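Local coordinates for protein WipB (Legionella pneumophila, PDB 5NNY) that is a translocated serine/threonine phosphatase effector that targets the host lysosomal nutrient-sensing machinery, represented here by its phosphatase domain, at residues 89-100 against 120-130. Sequence-based numbering, arbitrary orientation. Where two conformers were deposited one is given.
Sequences KLIRLIGDELVD and ADFEILLSNHG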
loop_
_atom_site.group_PDB
_atom_site.type_symbol
_atom_site.label_atom_id
_atom_site.label_comp_id
_atom_site.label_asym_id
_atom_site.label_seq_id
_atom_site.Cartn_x
_atom_site.Cartn_y
_atom_site.Cartn_z
ATOM N N LYS A 89 -4.024 -10.602 15.809
ATOM C CA LYS A 89 -4.831 -9.498 15.314
ATOM C C LYS A 89 -4.487 -9.212 13.855
ATOM O O LYS A 89 -3.329 -8.942 13.526
ATOM C CB LYS A 89 -4.566 -8.252 16.159
ATOM C CG LYS A 89 -5.668 -7.829 17.091
ATOM C CD LYS A 89 -5.682 -6.315 17.230
ATOM C CE LYS A 89 -6.223 -5.882 18.582
ATOM N NZ LYS A 89 -6.754 -4.480 18.569
ATOM N N LEU A 90 -5.491 -9.250 12.982
ATOM C CA LEU A 90 -5.273 -8.901 11.580
ATOM C C LEU A 90 -5.291 -7.389 11.383
ATOM O O LEU A 90 -6.183 -6.696 11.882
ATOM C CB LEU A 90 -6.319 -9.552 10.678
ATOM C CG LEU A 90 -6.215 -9.135 9.198
ATOM C CD1 LEU A 90 -4.920 -9.627 8.583
ATOM C CD2 LEU A 90 -7.386 -9.640 8.398
ATOM N N ILE A 91 -4.304 -6.890 10.636
ATOM C CA ILE A 91 -4.159 -5.474 10.305
ATOM C C ILE A 91 -4.433 -5.325 8.817
ATOM O O ILE A 91 -3.726 -5.920 7.999
ATOM C CB ILE A 91 -2.745 -4.962 10.625
ATOM C CG1 ILE A 91 -2.314 -5.408 12.025
ATOM C CG2 ILE A 91 -2.685 -3.463 10.483
ATOM C CD1 ILE A 91 -0.810 -5.618 12.150
ATOM N N ARG A 92 -5.444 -4.539 8.459
ATOM C CA ARG A 92 -5.734 -4.232 7.062
ATOM C C ARG A 92 -5.378 -2.779 6.794
ATOM O O ARG A 92 -5.914 -1.877 7.446
ATOM C CB ARG A 92 -7.206 -4.467 6.712
ATOM C CG ARG A 92 -7.643 -5.902 6.661
ATOM C CD ARG A 92 -9.069 -6.022 6.081
ATOM N NE ARG A 92 -9.472 -7.427 5.957
ATOM C CZ ARG A 92 -10.004 -8.128 6.944
ATOM N NH1 ARG A 92 -10.195 -7.541 8.111
ATOM N NH2 ARG A 92 -10.332 -9.406 6.771
ATOM N N LEU A 93 -4.490 -2.555 5.828
ATOM C CA LEU A 93 -4.173 -1.212 5.361
ATOM C C LEU A 93 -5.002 -0.901 4.114
ATOM O O LEU A 93 -4.802 -1.509 3.058
ATOM C CB LEU A 93 -2.677 -1.091 5.067
ATOM C CG LEU A 93 -1.694 -0.929 6.243
ATOM C CD1 LEU A 93 -1.746 -2.073 7.256
ATOM C CD2 LEU A 93 -0.241 -0.739 5.730
ATOM N N ILE A 94 -5.924 0.057 4.231
ATOM C CA ILE A 94 -6.765 0.419 3.094
ATOM C C ILE A 94 -5.949 1.122 2.005
ATOM O O ILE A 94 -6.408 1.250 0.861
ATOM C CB ILE A 94 -7.966 1.253 3.600
ATOM C CG1 ILE A 94 -9.242 0.885 2.856
ATOM C CG2 ILE A 94 -7.693 2.743 3.516
ATOM C CD1 ILE A 94 -9.966 -0.304 3.454
ATOM N N GLY A 95 -4.734 1.562 2.324
ATOM C CA GLY A 95 -3.779 1.909 1.299
ATOM C C GLY A 95 -3.073 3.219 1.596
ATOM O O GLY A 95 -3.063 3.719 2.724
ATOM N N ASP A 96 -2.478 3.759 0.534
ATOM C CA ASP A 96 -1.710 5.000 0.583
ATOM C C ASP A 96 -0.625 4.934 1.656
ATOM O O ASP A 96 -0.262 5.944 2.255
ATOM C CB ASP A 96 -2.617 6.205 0.806
ATOM C CG ASP A 96 -3.526 6.483 -0.380
ATOM O OD1 ASP A 96 -3.453 5.758 -1.383
ATOM O OD2 ASP A 96 -4.323 7.435 -0.296
ATOM N N GLU A 97 -0.101 3.727 1.898
ATOM C CA GLU A 97 0.978 3.575 2.868
ATOM C C GLU A 97 2.342 3.967 2.290
ATOM O O GLU A 97 3.297 4.187 3.066
ATOM C CB GLU A 97 0.973 2.136 3.409
ATOM C CG GLU A 97 1.510 1.057 2.468
ATOM C CD GLU A 97 0.713 0.880 1.190
ATOM O OE1 GLU A 97 1.325 0.600 0.138
ATOM O OE2 GLU A 97 -0.536 1.033 1.218
ATOM N N LEU A 98 2.432 4.106 0.962
ATOM C CA LEU A 98 3.654 4.504 0.263
ATOM C C LEU A 98 3.315 5.516 -0.831
ATOM O O LEU A 98 2.157 5.654 -1.229
ATOM C CB LEU A 98 4.358 3.285 -0.355
ATOM C CG LEU A 98 4.852 2.154 0.547
ATOM C CD1 LEU A 98 5.307 0.948 -0.298
ATOM C CD2 LEU A 98 6.001 2.631 1.446
ATOM N N VAL A 99 4.346 6.223 -1.324
ATOM C CA VAL A 99 4.241 7.161 -2.453
ATOM C C VAL A 99 3.174 8.217 -2.190
ATOM O O VAL A 99 2.160 8.281 -2.901
ATOM C CB VAL A 99 3.942 6.428 -3.780
ATOM C CG1 VAL A 99 4.179 7.367 -5.007
ATOM C CG2 VAL A 99 4.804 5.189 -3.908
ATOM N N ASP A 100 3.398 9.080 -1.204
ATOM C CA ASP A 100 2.340 10.001 -0.802
ATOM C C ASP A 100 2.980 11.179 -0.075
ATOM O O ASP A 100 4.191 11.416 -0.211
ATOM C CB ASP A 100 1.283 9.260 0.036
ATOM C CG ASP A 100 -0.123 9.858 -0.115
ATOM O OD1 ASP A 100 -0.272 11.094 0.016
ATOM O OD2 ASP A 100 -1.079 9.080 -0.346
ATOM N N ALA A 120 3.620 -10.632 12.492
ATOM C CA ALA A 120 2.327 -9.969 12.524
ATOM C C ALA A 120 1.525 -10.314 11.272
ATOM O O ALA A 120 2.076 -10.648 10.222
ATOM C CB ALA A 120 2.489 -8.451 12.657
ATOM N N ASP A 121 0.210 -10.286 11.412
ATOM C CA ASP A 121 -0.701 -10.597 10.321
ATOM C C ASP A 121 -1.201 -9.286 9.724
ATOM O O ASP A 121 -1.860 -8.511 10.417
ATOM C CB ASP A 121 -1.862 -11.448 10.835
ATOM C CG ASP A 121 -2.705 -12.025 9.712
ATOM O OD1 ASP A 121 -2.253 -12.014 8.548
ATOM O OD2 ASP A 121 -3.830 -12.490 10.004
ATOM N N PHE A 122 -0.867 -9.023 8.456
ATOM C CA PHE A 122 -1.250 -7.758 7.845
ATOM C C PHE A 122 -1.537 -7.932 6.361
ATOM O O PHE A 122 -1.033 -8.841 5.709
ATOM C CB PHE A 122 -0.189 -6.653 8.068
ATOM C CG PHE A 122 1.132 -6.862 7.352
ATOM C CD1 PHE A 122 2.119 -7.667 7.900
ATOM C CD2 PHE A 122 1.408 -6.186 6.168
ATOM C CE1 PHE A 122 3.340 -7.833 7.260
ATOM C CE2 PHE A 122 2.617 -6.340 5.511
ATOM C CZ PHE A 122 3.594 -7.166 6.061
ATOM N N GLU A 123 -2.400 -7.077 5.831
ATOM C CA GLU A 123 -2.628 -7.070 4.394
ATOM C C GLU A 123 -2.769 -5.634 3.928
ATOM O O GLU A 123 -3.219 -4.760 4.673
ATOM C CB GLU A 123 -3.863 -7.874 3.977
ATOM C CG GLU A 123 -5.127 -7.426 4.648
ATOM C CD GLU A 123 -6.287 -8.353 4.361
ATOM O OE1 GLU A 123 -7.408 -7.841 4.193
ATOM O OE2 GLU A 123 -6.073 -9.587 4.291
ATOM N N ILE A 124 -2.381 -5.423 2.674
ATOM C CA ILE A 124 -2.271 -4.114 2.043
ATOM C C ILE A 124 -3.149 -4.117 0.803
ATOM O O ILE A 124 -2.952 -4.933 -0.100
ATOM C CB ILE A 124 -0.815 -3.790 1.667
ATOM C CG1 ILE A 124 0.055 -3.864 2.914
ATOM C CG2 ILE A 124 -0.713 -2.398 1.058
ATOM C CD1 ILE A 124 1.561 -3.796 2.630
ATOM N N LEU A 125 -4.118 -3.213 0.766
ATOM C CA LEU A 125 -5.053 -3.146 -0.347
ATOM C C LEU A 125 -4.445 -2.296 -1.446
ATOM O O LEU A 125 -3.939 -1.201 -1.179
ATOM C CB LEU A 125 -6.397 -2.577 0.103
ATOM C CG LEU A 125 -7.207 -3.617 0.876
ATOM C CD1 LEU A 125 -8.319 -2.970 1.661
ATOM C CD2 LEU A 125 -7.754 -4.671 -0.078
ATOM N N LEU A 126 -4.472 -2.816 -2.668
ATOM C CA LEU A 126 -3.843 -2.123 -3.795
ATOM C C LEU A 126 -4.445 -0.735 -3.996
ATOM O O LEU A 126 -5.672 -0.559 -3.973
ATOM C CB LEU A 126 -4.005 -2.957 -5.075
ATOM C CG LEU A 126 -3.214 -2.508 -6.308
ATOM C CD1 LEU A 126 -1.717 -2.575 -6.020
ATOM C CD2 LEU A 126 -3.563 -3.336 -7.548
ATOM N N SER A 127 -3.569 0.261 -4.185
ATOM C CA SER A 127 -3.982 1.636 -4.399
ATOM C C SER A 127 -3.183 2.217 -5.553
ATOM O O SER A 127 -2.175 1.649 -5.990
ATOM C CB SER A 127 -3.794 2.510 -3.138
ATOM O OG SER A 127 -2.421 2.669 -2.765
ATOM N N ASN A 128 -3.651 3.374 -6.037
ATOM C CA ASN A 128 -2.927 4.077 -7.087
ATOM C C ASN A 128 -1.547 4.513 -6.601
ATOM O O ASN A 128 -0.571 4.451 -7.361
ATOM C CB ASN A 128 -3.739 5.277 -7.593
ATOM C CG ASN A 128 -4.463 6.035 -6.474
ATOM O OD1 ASN A 128 -5.368 5.501 -5.825
ATOM N ND2 ASN A 128 -4.098 7.302 -6.285
ATOM N N HIS A 129 -1.438 4.921 -5.329
ATOM C CA HIS A 129 -0.135 5.321 -4.794
ATOM C C HIS A 129 0.801 4.117 -4.701
ATOM O O HIS A 129 1.945 4.157 -5.168
ATOM C CB HIS A 129 -0.299 5.984 -3.419
ATOM C CG HIS A 129 -0.893 7.357 -3.460
ATOM N ND1 HIS A 129 -0.139 8.496 -3.643
ATOM C CD2 HIS A 129 -2.174 7.777 -3.308
ATOM C CE1 HIS A 129 -0.929 9.556 -3.621
ATOM N NE2 HIS A 129 -2.166 9.146 -3.418
ATOM N N GLY A 130 0.322 3.048 -4.117
ATOM C CA GLY A 130 1.110 1.857 -3.985
ATOM C C GLY A 130 1.526 1.211 -5.295
ATOM O O GLY A 130 2.586 0.705 -5.452
HETATM O O HOH W 1 -0.806 -9.154 14.028
HETATM O O HOH W 2 -8.379 -11.194 5.237
HETATM O O HOH W 3 -1.956 0.494 -1.135
#
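Ile91 and Leu93 zip onto Asp121, Glu123 and Leu125 as neighbouring parallel strands of the central sheet, joined by helix 105-117 in a beta-alpha-beta crossover. Four backbone bonds hold the pair, buried from Ile91 to Leu93 and Phe122 to Leu125, the straightest from Leu93 N to Glu123 O (2.8 Å, 179° at the hydrogen). On one face, Ile91 CB meets Phe122 CB at 4.0 Å. On the other, the Arg92 and Glu123 side chains run abreast; in one of two conformations of Glu123, a salt bridge whose hydrogen bond is weak and bent joins Arg92 NE to Glu123 OE1. Leu90 CD2 lies over the guanidinium, Asp5 takes its NH1, and Ser194 and Lys191 bind the Glu123 carboxylate. The start of the pair is looser: Leu90 and Asp121 are partly exposed, and a water spans Lys89 O and Asp121 N. Ser127 OG caps Gly130 N (3.1 Å), and a water links Ser127 OG to Glu97 OE2 and Leu125 O. With CG anti to its carbonyl carbon (chi1 -72°), His129 reaches the loop 96-100: Asp100 OD2, also bonded to His12, sits 3.2 Å above the ring, while Asp96 OD1 approaches His129 CD2 at 3.1 Å. Gly95-Asp96 with Asp100, and Asn128-His129, recall the GDxVDRG (here one residue longer) and GNHE (Asn-His alone) motifs, so this cluster probably lies in the active site at the C-terminal ends of the parallel strands, as in calcineurin-like phosphoesterases.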